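Local coordinates for protein superoxide dismutase [Fe] (Methanothermobacter thermautotrophicus, PDB 1MA1) that uses one iron ion per subunit to convert toxic superoxide radicals into hydrogen peroxide and molecular oxygen, at residues W132-Y137 with F160-V165; V79-F84 with V165-E170; E107-S112 with D142-M147. All blocks are in the same frame, centred on the assembly; numbering follows the deposited sequence.

Contact 1 pairs strand 131-138 with strand 164-167; contact 3 docks the end of helix 100-110 on strand 143-150 of the same antiparallel sheet. Contact 2 carries the iron. Contacts 1 and 2 share Val165 on strand 164-167, and their centres lie about 10 Å apart. In contact 1 the Trp132 side chain comes within about 4 Å of the iron bound by His81 and Asp167 of contact 2. The centre of contact 3 is about 12 Å from that of contact 1. Between them Thr136 N lies 2.8 Å from Phe145 O, and Tyr137 OH probably bonds to Asp142 OD1. Contacts 2 and 3 do not touch; their nearest atoms are about 8 Å apart. All three contacts reach the second subunit.

Contact 1: W132-Y137 with F160-V165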
loop_
_atom_site.group_PDB
_atom_site.type_symbol
_atom_site.label_atom_id
_atom_site.label_comp_id
_atom_site.label_asym_id
_atom_site.label_seq_id
_atom_site.Cartn_x
_atom_site.Cartn_y
_atom_site.Cartn_z
ATOM N N TRP A 132 1.523 8.350 10.532
ATOM C CA TRP A 132 1.294 9.678 11.095
ATOM C C TRP A 132 -0.210 9.925 11.197
ATOM O O TRP A 132 -0.988 9.388 10.409
ATOM C CB TRP A 132 1.900 10.765 10.208
ATOM C CG TRP A 132 3.338 10.580 9.885
ATOM C CD1 TRP A 132 3.887 9.655 9.034
ATOM C CD2 TRP A 132 4.422 11.362 10.380
ATOM N NE1 TRP A 132 5.248 9.818 8.972
ATOM C CE2 TRP A 132 5.605 10.859 9.793
ATOM C CE3 TRP A 132 4.511 12.444 11.261
ATOM C CZ2 TRP A 132 6.871 11.403 10.066
ATOM C CZ3 TRP A 132 5.766 12.983 11.531
ATOM C CH2 TRP A 132 6.930 12.459 10.935
ATOM N N ALA A 133 -0.610 10.754 12.154
ATOM C CA ALA A 133 -1.843 11.521 12.023
ATOM C C ALA A 133 -1.544 12.953 11.603
ATOM O O ALA A 133 -0.646 13.598 12.147
ATOM C CB ALA A 133 -2.612 11.520 13.328
ATOM N N VAL A 134 -2.307 13.440 10.630
ATOM C CA VAL A 134 -2.085 14.755 10.036
ATOM C C VAL A 134 -3.398 15.507 9.908
ATOM O O VAL A 134 -4.363 14.978 9.364
ATOM C CB VAL A 134 -1.456 14.625 8.631
ATOM C CG1 VAL A 134 -1.224 15.997 8.043
ATOM C CG2 VAL A 134 -0.129 13.848 8.708
ATOM N N LEU A 135 -3.436 16.748 10.389
ATOM C CA LEU A 135 -4.588 17.613 10.144
ATOM C C LEU A 135 -4.376 18.415 8.872
ATOM O O LEU A 135 -3.276 18.896 8.614
ATOM C CB LEU A 135 -4.791 18.567 11.307
ATOM C CG LEU A 135 -6.015 19.480 11.188
ATOM C CD1 LEU A 135 -7.252 18.608 11.140
ATOM C CD2 LEU A 135 -6.092 20.441 12.385
ATOM N N THR A 136 -5.432 18.561 8.083
ATOM C CA THR A 136 -5.396 19.372 6.868
ATOM C C THR A 136 -6.778 19.990 6.590
ATOM O O THR A 136 -7.654 19.979 7.461
ATOM C CB THR A 136 -4.959 18.526 5.658
ATOM O OG1 THR A 136 -4.865 19.364 4.498
ATOM C CG2 THR A 136 -5.964 17.411 5.388
ATOM N N TYR A 137 -6.972 20.540 5.396
ATOM C CA TYR A 137 -8.107 21.428 5.137
ATOM C C TYR A 137 -8.536 21.336 3.681
ATOM O O TYR A 137 -7.708 21.473 2.777
ATOM C CB TYR A 137 -7.738 22.878 5.473
ATOM C CG TYR A 137 -8.765 23.912 5.038
ATOM C CD1 TYR A 137 -10.007 23.986 5.652
ATOM C CD2 TYR A 137 -8.504 24.786 3.971
ATOM C CE1 TYR A 137 -10.964 24.888 5.220
ATOM C CE2 TYR A 137 -9.457 25.690 3.532
ATOM C CZ TYR A 137 -10.689 25.729 4.161
ATOM O OH TYR A 137 -11.685 26.563 3.708
ATOM N N PHE A 160 -3.279 18.457 -0.709
ATOM C CA PHE A 160 -3.688 19.015 0.577
ATOM C C PHE A 160 -2.510 19.375 1.464
ATOM O O PHE A 160 -1.512 18.665 1.486
ATOM C CB PHE A 160 -4.602 18.033 1.315
ATOM C CG PHE A 160 -6.035 18.077 0.860
ATOM C CD1 PHE A 160 -6.352 18.059 -0.483
ATOM C CD2 PHE A 160 -7.066 18.132 1.784
ATOM C CE1 PHE A 160 -7.677 18.099 -0.889
ATOM C CE2 PHE A 160 -8.379 18.167 1.377
ATOM C CZ PHE A 160 -8.682 18.152 0.040
ATOM N N ARG A 161 -2.635 20.474 2.202
ATOM C CA ARG A 161 -1.494 21.072 2.894
ATOM C C ARG A 161 -1.486 20.737 4.374
ATOM O O ARG A 161 -2.533 20.448 4.955
ATOM C CB ARG A 161 -1.505 22.587 2.725
ATOM C CG ARG A 161 -1.722 23.025 1.288
ATOM C CD ARG A 161 -0.712 24.065 0.861
ATOM N NE ARG A 161 0.461 23.420 0.285
ATOM C CZ ARG A 161 1.649 24.000 0.140
ATOM N NH1 ARG A 161 1.833 25.253 0.538
ATOM N NH2 ARG A 161 2.659 23.318 -0.397
ATOM N N ILE A 162 -0.305 20.767 4.987
ATOM C CA ILE A 162 -0.170 20.273 6.358
ATOM C C ILE A 162 -0.432 21.369 7.393
ATOM O O ILE A 162 0.128 22.462 7.317
ATOM C CB ILE A 162 1.239 19.678 6.611
ATOM C CG1 ILE A 162 1.515 18.525 5.653
ATOM C CG2 ILE A 162 1.335 19.168 8.041
ATOM C CD1 ILE A 162 2.917 17.976 5.781
ATOM N N LEU A 163 -1.276 21.064 8.366
ATOM C CA LEU A 163 -1.497 21.964 9.493
ATOM C C LEU A 163 -0.847 21.456 10.778
ATOM O O LEU A 163 -0.127 22.192 11.461
ATOM C CB LEU A 163 -2.995 22.154 9.724
ATOM C CG LEU A 163 -3.734 22.835 8.582
ATOM C CD1 LEU A 163 -5.204 22.965 8.904
ATOM C CD2 LEU A 163 -3.090 24.193 8.338
ATOM N N LEU A 164 -1.113 20.192 11.098
ATOM C CA LEU A 164 -0.680 19.583 12.349
ATOM C C LEU A 164 -0.236 18.160 12.039
ATOM O O LEU A 164 -0.875 17.468 11.239
ATOM C CB LEU A 164 -1.849 19.515 13.331
ATOM C CG LEU A 164 -1.575 19.584 14.833
ATOM C CD1 LEU A 164 -2.650 18.758 15.526
ATOM C CD2 LEU A 164 -0.205 19.062 15.180
ATOM N N VAL A 165 0.829 17.709 12.686
ATOM C CA VAL A 165 1.410 16.422 12.364
ATOM C C VAL A 165 1.862 15.708 13.639
ATOM O O VAL A 165 2.451 16.319 14.531
ATOM C CB VAL A 165 2.608 16.626 11.383
ATOM C CG1 VAL A 165 3.751 15.721 11.733
ATOM C CG2 VAL A 165 2.163 16.356 9.954
HETATM O O HOH W 1 -4.903 21.767 1.893
#
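Val165 sends one methyl to Trp132 and the other to Val134. Its CG1 packs against the six-membered ring of the indole, 3.4 Å from Trp132 CE3. Its CG2 lies 3.6 Å from Val134 CG2, and these two valines run side by side. The branched valine thus fills the hollow between the indole and Val134. Ile162 adds its CG2 methyl at Val134 CG1. Helix 64-86 covers this side through Leu80, Phe83 and Phe84.

On the other face Leu135 CB meets Leu164 CB at 3.7 Å. Leu163 CD1 fits between Leu135 CG and Tyr137 CB. Phe116 and Phe120 of helix 113-125 cover Leu135 and Leu164.

Here the central strand 131-138 pairs with strand 164-167 in the three-stranded antiparallel sheet of the C-terminal domain, its Trp132 end beside the iron site. In a classic beta bulge Leu163 and Leu164 both face Leu135. Leu135 N donates to Leu164 O at 2.8 Å, and Leu163 N donates to Leu135 O at 3.0 Å. Beyond the bulge a side chain takes over. Thr136 holds OG1 anti to its own N (chi1 -177°), which brings the hydroxyl to Arg161 O at 2.6 Å. Thr136 OG1 also lies at the edge of the Phe160 ring. The Arg161 guanidinium leads away and bonds to His159 and Gln139 of the second subunit.

The Val134/Val165 and Leu135/Leu164 contacts are apolar and buried. Where regular pairing ends, the Thr136 hydroxyl meets Arg161 O, and water 1 bridges Tyr137 O and Arg161 N. The chains thus stay joined past the bulge without direct backbone bonds.

Contact 2: V79-F84 with V165-E170. With FE (Fe (III) ion), chain G.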
loop_
_atom_site.group_PDB
_atom_site.type_symbol
_atom_site.label_atom_id
_atom_site.label_comp_id
_atom_site.label_asym_id
_atom_site.label_seq_id
_atom_site.Cartn_x
_atom_site.Cartn_y
_atom_site.Cartn_z
ATOM N N VAL A 79 9.660 15.864 4.716
ATOM C CA VAL A 79 8.645 16.904 4.871
ATOM C C VAL A 79 7.855 16.760 6.171
ATOM O O VAL A 79 7.669 17.737 6.881
ATOM C CB VAL A 79 7.631 16.900 3.696
ATOM C CG1 VAL A 79 6.545 17.907 3.963
ATOM C CG2 VAL A 79 8.322 17.247 2.396
ATOM N N LEU A 80 7.399 15.554 6.481
ATOM C CA LEU A 80 6.620 15.331 7.702
ATOM C C LEU A 80 7.400 15.584 9.000
ATOM O O LEU A 80 6.845 16.157 9.952
ATOM C CB LEU A 80 6.045 13.902 7.725
ATOM C CG LEU A 80 4.926 13.643 6.717
ATOM C CD1 LEU A 80 4.548 12.193 6.652
ATOM C CD2 LEU A 80 3.739 14.472 7.112
ATOM N N HIS A 81 8.674 15.164 9.047
ATOM C CA HIS A 81 9.481 15.430 10.239
ATOM C C HIS A 81 9.675 16.940 10.354
ATOM O O HIS A 81 9.640 17.493 11.450
ATOM C CB HIS A 81 10.840 14.689 10.213
ATOM C CG HIS A 81 10.751 13.228 10.566
ATOM N ND1 HIS A 81 10.390 12.270 9.647
ATOM C CD2 HIS A 81 11.010 12.552 11.720
ATOM C CE1 HIS A 81 10.438 11.071 10.211
ATOM N NE2 HIS A 81 10.813 11.211 11.471
ATOM N N LEU A 82 9.827 17.617 9.226
ATOM C CA LEU A 82 9.979 19.066 9.254
ATOM C C LEU A 82 8.807 19.775 9.941
ATOM O O LEU A 82 9.023 20.615 10.809
ATOM C CB LEU A 82 10.123 19.626 7.844
ATOM C CG LEU A 82 10.352 21.143 7.729
ATOM C CD1 LEU A 82 11.681 21.497 8.399
ATOM C CD2 LEU A 82 10.391 21.565 6.251
ATOM N N PHE A 83 7.577 19.452 9.550
ATOM C CA PHE A 83 6.400 20.044 10.182
ATOM C C PHE A 83 6.199 19.552 11.609
ATOM O O PHE A 83 5.642 20.266 12.439
ATOM C CB PHE A 83 5.128 19.750 9.364
ATOM C CG PHE A 83 4.989 20.582 8.117
ATOM C CD1 PHE A 83 5.816 20.370 7.015
ATOM C CD2 PHE A 83 4.039 21.593 8.043
ATOM C CE1 PHE A 83 5.695 21.149 5.870
ATOM C CE2 PHE A 83 3.917 22.378 6.894
ATOM C CZ PHE A 83 4.749 22.154 5.809
ATOM N N PHE A 84 6.643 18.325 11.880
ATOM C CA PHE A 84 6.477 17.712 13.196
ATOM C C PHE A 84 7.238 18.521 14.239
ATOM O O PHE A 84 6.660 18.961 15.226
ATOM C CB PHE A 84 6.992 16.269 13.171
ATOM C CG PHE A 84 6.814 15.531 14.472
ATOM C CD1 PHE A 84 5.570 15.465 15.087
ATOM C CD2 PHE A 84 7.883 14.876 15.068
ATOM C CE1 PHE A 84 5.395 14.751 16.281
ATOM C CE2 PHE A 84 7.723 14.155 16.253
ATOM C CZ PHE A 84 6.473 14.093 16.863
ATOM N N VAL A 165 0.829 17.709 12.686
ATOM C CA VAL A 165 1.410 16.422 12.364
ATOM C C VAL A 165 1.862 15.708 13.639
ATOM O O VAL A 165 2.451 16.319 14.531
ATOM C CB VAL A 165 2.608 16.626 11.383
ATOM C CG1 VAL A 165 3.751 15.721 11.733
ATOM C CG2 VAL A 165 2.163 16.356 9.954
ATOM N N LEU A 166 1.586 14.418 13.729
ATOM C CA LEU A 166 2.035 13.625 14.867
ATOM C C LEU A 166 2.696 12.305 14.426
ATOM O O LEU A 166 2.021 11.414 13.906
ATOM C CB LEU A 166 0.833 13.334 15.778
ATOM C CG LEU A 166 1.071 12.339 16.901
ATOM C CD1 LEU A 166 2.271 12.785 17.726
ATOM C CD2 LEU A 166 -0.192 12.216 17.735
ATOM N N ASP A 167 4.011 12.184 14.626
ATOM C CA ASP A 167 4.729 10.985 14.203
ATOM C C ASP A 167 4.315 9.840 15.120
ATOM O O ASP A 167 4.246 9.997 16.338
ATOM C CB ASP A 167 6.258 11.209 14.249
ATOM C CG ASP A 167 7.050 10.060 13.607
ATOM O OD1 ASP A 167 6.402 9.082 13.199
ATOM O OD2 ASP A 167 8.316 10.112 13.516
ATOM N N VAL A 168 4.044 8.684 14.535
ATOM C CA VAL A 168 3.666 7.549 15.339
ATOM C C VAL A 168 4.360 6.272 14.840
ATOM O O VAL A 168 4.032 5.152 15.266
ATOM C CB VAL A 168 2.113 7.435 15.334
ATOM C CG1 VAL A 168 1.622 6.539 14.189
ATOM C CG2 VAL A 168 1.631 6.988 16.692
ATOM N N TRP A 169 5.328 6.446 13.937
ATOM C CA TRP A 169 6.431 5.489 13.800
ATOM C C TRP A 169 6.937 5.063 15.183
ATOM O O TRP A 169 7.021 5.875 16.102
ATOM C CB TRP A 169 7.612 6.097 13.026
ATOM C CG TRP A 169 7.412 6.210 11.544
ATOM C CD1 TRP A 169 6.484 6.969 10.891
ATOM C CD2 TRP A 169 8.173 5.546 10.526
ATOM N NE1 TRP A 169 6.614 6.819 9.542
ATOM C CE2 TRP A 169 7.646 5.952 9.283
ATOM C CE3 TRP A 169 9.253 4.649 10.545
ATOM C CZ2 TRP A 169 8.163 5.489 8.061
ATOM C CZ3 TRP A 169 9.765 4.190 9.331
ATOM C CH2 TRP A 169 9.217 4.612 8.110
ATOM N N GLU A 170 7.290 3.793 15.323
ATOM C CA GLU A 170 7.753 3.305 16.602
ATOM C C GLU A 170 9.034 4.026 17.049
ATOM O O GLU A 170 9.223 4.273 18.252
ATOM C CB GLU A 170 7.947 1.786 16.541
ATOM C CG GLU A 170 6.610 1.045 16.337
ATOM C CD GLU A 170 6.741 -0.476 16.194
ATOM O OE1 GLU A 170 7.553 -0.950 15.365
ATOM O OE2 GLU A 170 6.021 -1.207 16.903
HETATM FE FE FE G . 9.999 9.666 12.700
HETATM O O HOH W 2 9.259 8.838 11.140
#
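Phe84 lays its ring against the backbone of strand 165-167, and this is the tight part of the contact. Asp167 CB stands over the centre of one ring face, 3.9 Å from the centroid, in a CH-pi contact. Val165 O lies in the ring plane at the edge, 3.3 Å from Phe84 CD1. The ring gets there because chi1 of -178° places CG anti to the backbone N. Leu166 CD1 adds an approach to Phe84 CE1. On the looser side Phe83 CB only reaches Val165 CB at 4.5 Å, and the Phe83 ring leads away, partly exposed, to His159 of the second subunit.

The polar ends meet at the iron. His81 NE2 binds it at 2.1 Å and Asp167 OD2 at 1.9 Å, with imidazole and carboxylate planes 83° apart. Gly77 O accepts from His81 ND1 and so helps fix the turn of the ring. Asp167 OD1 takes Trp169 N in an Asx turn. Water 2 occupies a further position on the metal, over one face of the Trp169 indole. His33 and His171 complete the site. Three histidines, one aspartate and a water, drawn from both domains, are the hallmark of iron/manganese superoxide dismutases.

Contact 3: E107-S112 with D142-M147; sequences EKDFGS and DRLFIM
Asp109 OD2 accepts the backbone N of Leu144 at 2.8 Å. The bond is nearly straight, 176° at the hydrogen, but the donor comes from well above the carboxylate plane. The other oxygen, OD1, forms a salt bridge with Lys108 NZ at 2.6 Å and takes a bond from water 3. That water in turn accepts from Arg143 NE. Lys108 bends at its last torsion (chi4 58°), and NZ also donates to Asp142 O at 2.9 Å, in the carbonyl plane. With an alanine at Asp109 both carboxylate oxygens go, and Leu144 N would probably lose its acceptor and Lys108 its salt-bridge partner.

Next to this polar group Phe110 packs on the strand. Its CE1 meets Leu144 CB at 3.9 Å and its CE2 meets Ile146 CD1 at 3.8 Å. Phe116 stacks edge-to-face with the same ring.

Further out, Tyr137 and Tyr105 hold Asp142 OD1, and the Arg143 guanidinium is tied to Asp53 of the second subunit. Gly111, with positive phi, ends the helix just after Phe110. Asp142 and Arg143 form a G1 beta bulge opposite Cys138. A helix end thus docks on the second strand of hairpin 131-138/143-150, outermost in this chain's sheet, within the alpha+beta C-terminal domain of iron/manganese superoxide dismutases.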
loop_
_atom_site.group_PDB
_atom_site.type_symbol
_atom_site.label_atom_id
_atom_site.label_comp_id
_atom_site.label_asym_id
_atom_site.label_seq_id
_atom_site.Cartn_x
_atom_site.Cartn_y
_atom_site.Cartn_z
ATOM N N GLU A 107 -14.286 23.543 16.166
ATOM C CA GLU A 107 -15.642 23.474 16.681
ATOM C C GLU A 107 -16.664 23.057 15.656
ATOM O O GLU A 107 -17.451 22.143 15.913
ATOM C CB GLU A 107 -16.067 24.812 17.257
ATOM C CG GLU A 107 -15.857 24.899 18.741
ATOM C CD GLU A 107 -16.731 25.963 19.366
ATOM O OE1 GLU A 107 -16.582 27.155 18.996
ATOM O OE2 GLU A 107 -17.573 25.602 20.223
ATOM N N LYS A 108 -16.681 23.742 14.513
ATOM C CA LYS A 108 -17.769 23.546 13.565
ATOM C C LYS A 108 -17.608 22.206 12.852
ATOM O O LYS A 108 -18.599 21.568 12.509
ATOM C CB LYS A 108 -17.836 24.684 12.542
ATOM C CG LYS A 108 -16.974 24.508 11.300
ATOM C CD LYS A 108 -17.490 25.389 10.153
ATOM C CE LYS A 108 -16.587 25.296 8.921
ATOM N NZ LYS A 108 -16.453 23.902 8.409
ATOM N N ASP A 109 -16.368 21.771 12.648
ATOM C CA ASP A 109 -16.129 20.525 11.950
ATOM C C ASP A 109 -16.160 19.321 12.865
ATOM O O ASP A 109 -16.567 18.236 12.452
ATOM C CB ASP A 109 -14.795 20.574 11.184
ATOM C CG ASP A 109 -14.853 21.502 9.972
ATOM O OD1 ASP A 109 -15.905 21.542 9.287
ATOM O OD2 ASP A 109 -13.847 22.181 9.688
ATOM N N PHE A 110 -15.742 19.493 14.113
ATOM C CA PHE A 110 -15.711 18.352 15.032
ATOM C C PHE A 110 -16.713 18.445 16.177
ATOM O O PHE A 110 -16.930 17.471 16.880
ATOM C CB PHE A 110 -14.311 18.166 15.599
ATOM C CG PHE A 110 -13.280 17.851 14.563
ATOM C CD1 PHE A 110 -12.561 18.866 13.948
ATOM C CD2 PHE A 110 -13.022 16.533 14.204
ATOM C CE1 PHE A 110 -11.580 18.573 12.979
ATOM C CE2 PHE A 110 -12.046 16.214 13.236
ATOM C CZ PHE A 110 -11.321 17.240 12.622
ATOM N N GLY A 111 -17.319 19.614 16.354
ATOM C CA GLY A 111 -18.280 19.790 17.421
ATOM C C GLY A 111 -17.651 20.355 18.678
ATOM O O GLY A 111 -18.264 21.170 19.375
ATOM N N SER A 112 -16.424 19.930 18.975
ATOM C CA SER A 112 -15.675 20.473 20.105
ATOM C C SER A 112 -14.196 20.162 19.934
ATOM O O SER A 112 -13.817 19.337 19.110
ATOM C CB SER A 112 -16.162 19.846 21.406
ATOM O OG SER A 112 -15.736 18.492 21.474
ATOM N N ASP A 142 -14.581 23.504 2.539
ATOM C CA ASP A 142 -14.318 24.391 3.680
ATOM C C ASP A 142 -14.342 23.627 5.017
ATOM O O ASP A 142 -14.947 24.078 5.986
ATOM C CB ASP A 142 -15.351 25.520 3.678
ATOM C CG ASP A 142 -15.050 26.606 4.691
ATOM O OD1 ASP A 142 -13.893 27.091 4.763
ATOM O OD2 ASP A 142 -15.996 26.989 5.408
ATOM N N ARG A 143 -13.679 22.469 5.040
ATOM C CA ARG A 143 -13.714 21.562 6.179
ATOM C C ARG A 143 -12.290 21.130 6.554
ATOM O O ARG A 143 -11.459 20.881 5.671
ATOM C CB ARG A 143 -14.578 20.334 5.847
ATOM C CG ARG A 143 -15.966 20.715 5.351
ATOM C CD ARG A 143 -16.763 19.557 4.763
ATOM N NE ARG A 143 -17.301 18.735 5.827
ATOM C CZ ARG A 143 -18.556 18.314 5.906
ATOM N NH1 ARG A 143 -19.445 18.628 4.975
ATOM N NH2 ARG A 143 -18.922 17.578 6.939
ATOM N N LEU A 144 -12.007 21.057 7.854
ATOM C CA LEU A 144 -10.817 20.368 8.334
ATOM C C LEU A 144 -10.966 18.872 8.135
ATOM O O LEU A 144 -12.000 18.299 8.470
ATOM C CB LEU A 144 -10.572 20.664 9.819
ATOM C CG LEU A 144 -10.219 22.118 10.188
ATOM C CD1 LEU A 144 -10.288 22.286 11.701
ATOM C CD2 LEU A 144 -8.820 22.501 9.625
ATOM N N PHE A 145 -9.936 18.245 7.576
ATOM C CA PHE A 145 -9.856 16.787 7.441
ATOM C C PHE A 145 -8.702 16.263 8.286
ATOM O O PHE A 145 -7.667 16.911 8.416
ATOM C CB PHE A 145 -9.594 16.378 5.983
ATOM C CG PHE A 145 -10.769 16.557 5.060
ATOM C CD1 PHE A 145 -10.598 16.460 3.683
ATOM C CD2 PHE A 145 -12.045 16.800 5.559
ATOM C CE1 PHE A 145 -11.677 16.604 2.813
ATOM C CE2 PHE A 145 -13.147 16.946 4.692
ATOM C CZ PHE A 145 -12.959 16.847 3.320
ATOM N N ILE A 146 -8.871 15.073 8.838
ATOM C CA ILE A 146 -7.728 14.318 9.332
ATOM C C ILE A 146 -7.343 13.241 8.309
ATOM O O ILE A 146 -8.209 12.573 7.741
ATOM C CB ILE A 146 -8.063 13.667 10.701
ATOM C CG1 ILE A 146 -8.505 14.756 11.688
ATOM C CG2 ILE A 146 -6.856 12.881 11.235
ATOM C CD1 ILE A 146 -8.834 14.233 13.087
ATOM N N MET A 147 -6.054 13.069 8.053
ATOM C CA MET A 147 -5.634 11.860 7.346
ATOM C C MET A 147 -4.685 10.982 8.144
ATOM O O MET A 147 -3.890 11.474 8.950
ATOM C CB MET A 147 -5.034 12.187 5.949
ATOM C CG MET A 147 -4.373 13.546 5.790
ATOM S SD MET A 147 -3.701 13.922 4.113
ATOM C CE MET A 147 -5.100 14.371 3.381
HETATM O O HOH W 3 -16.303 18.665 8.713
#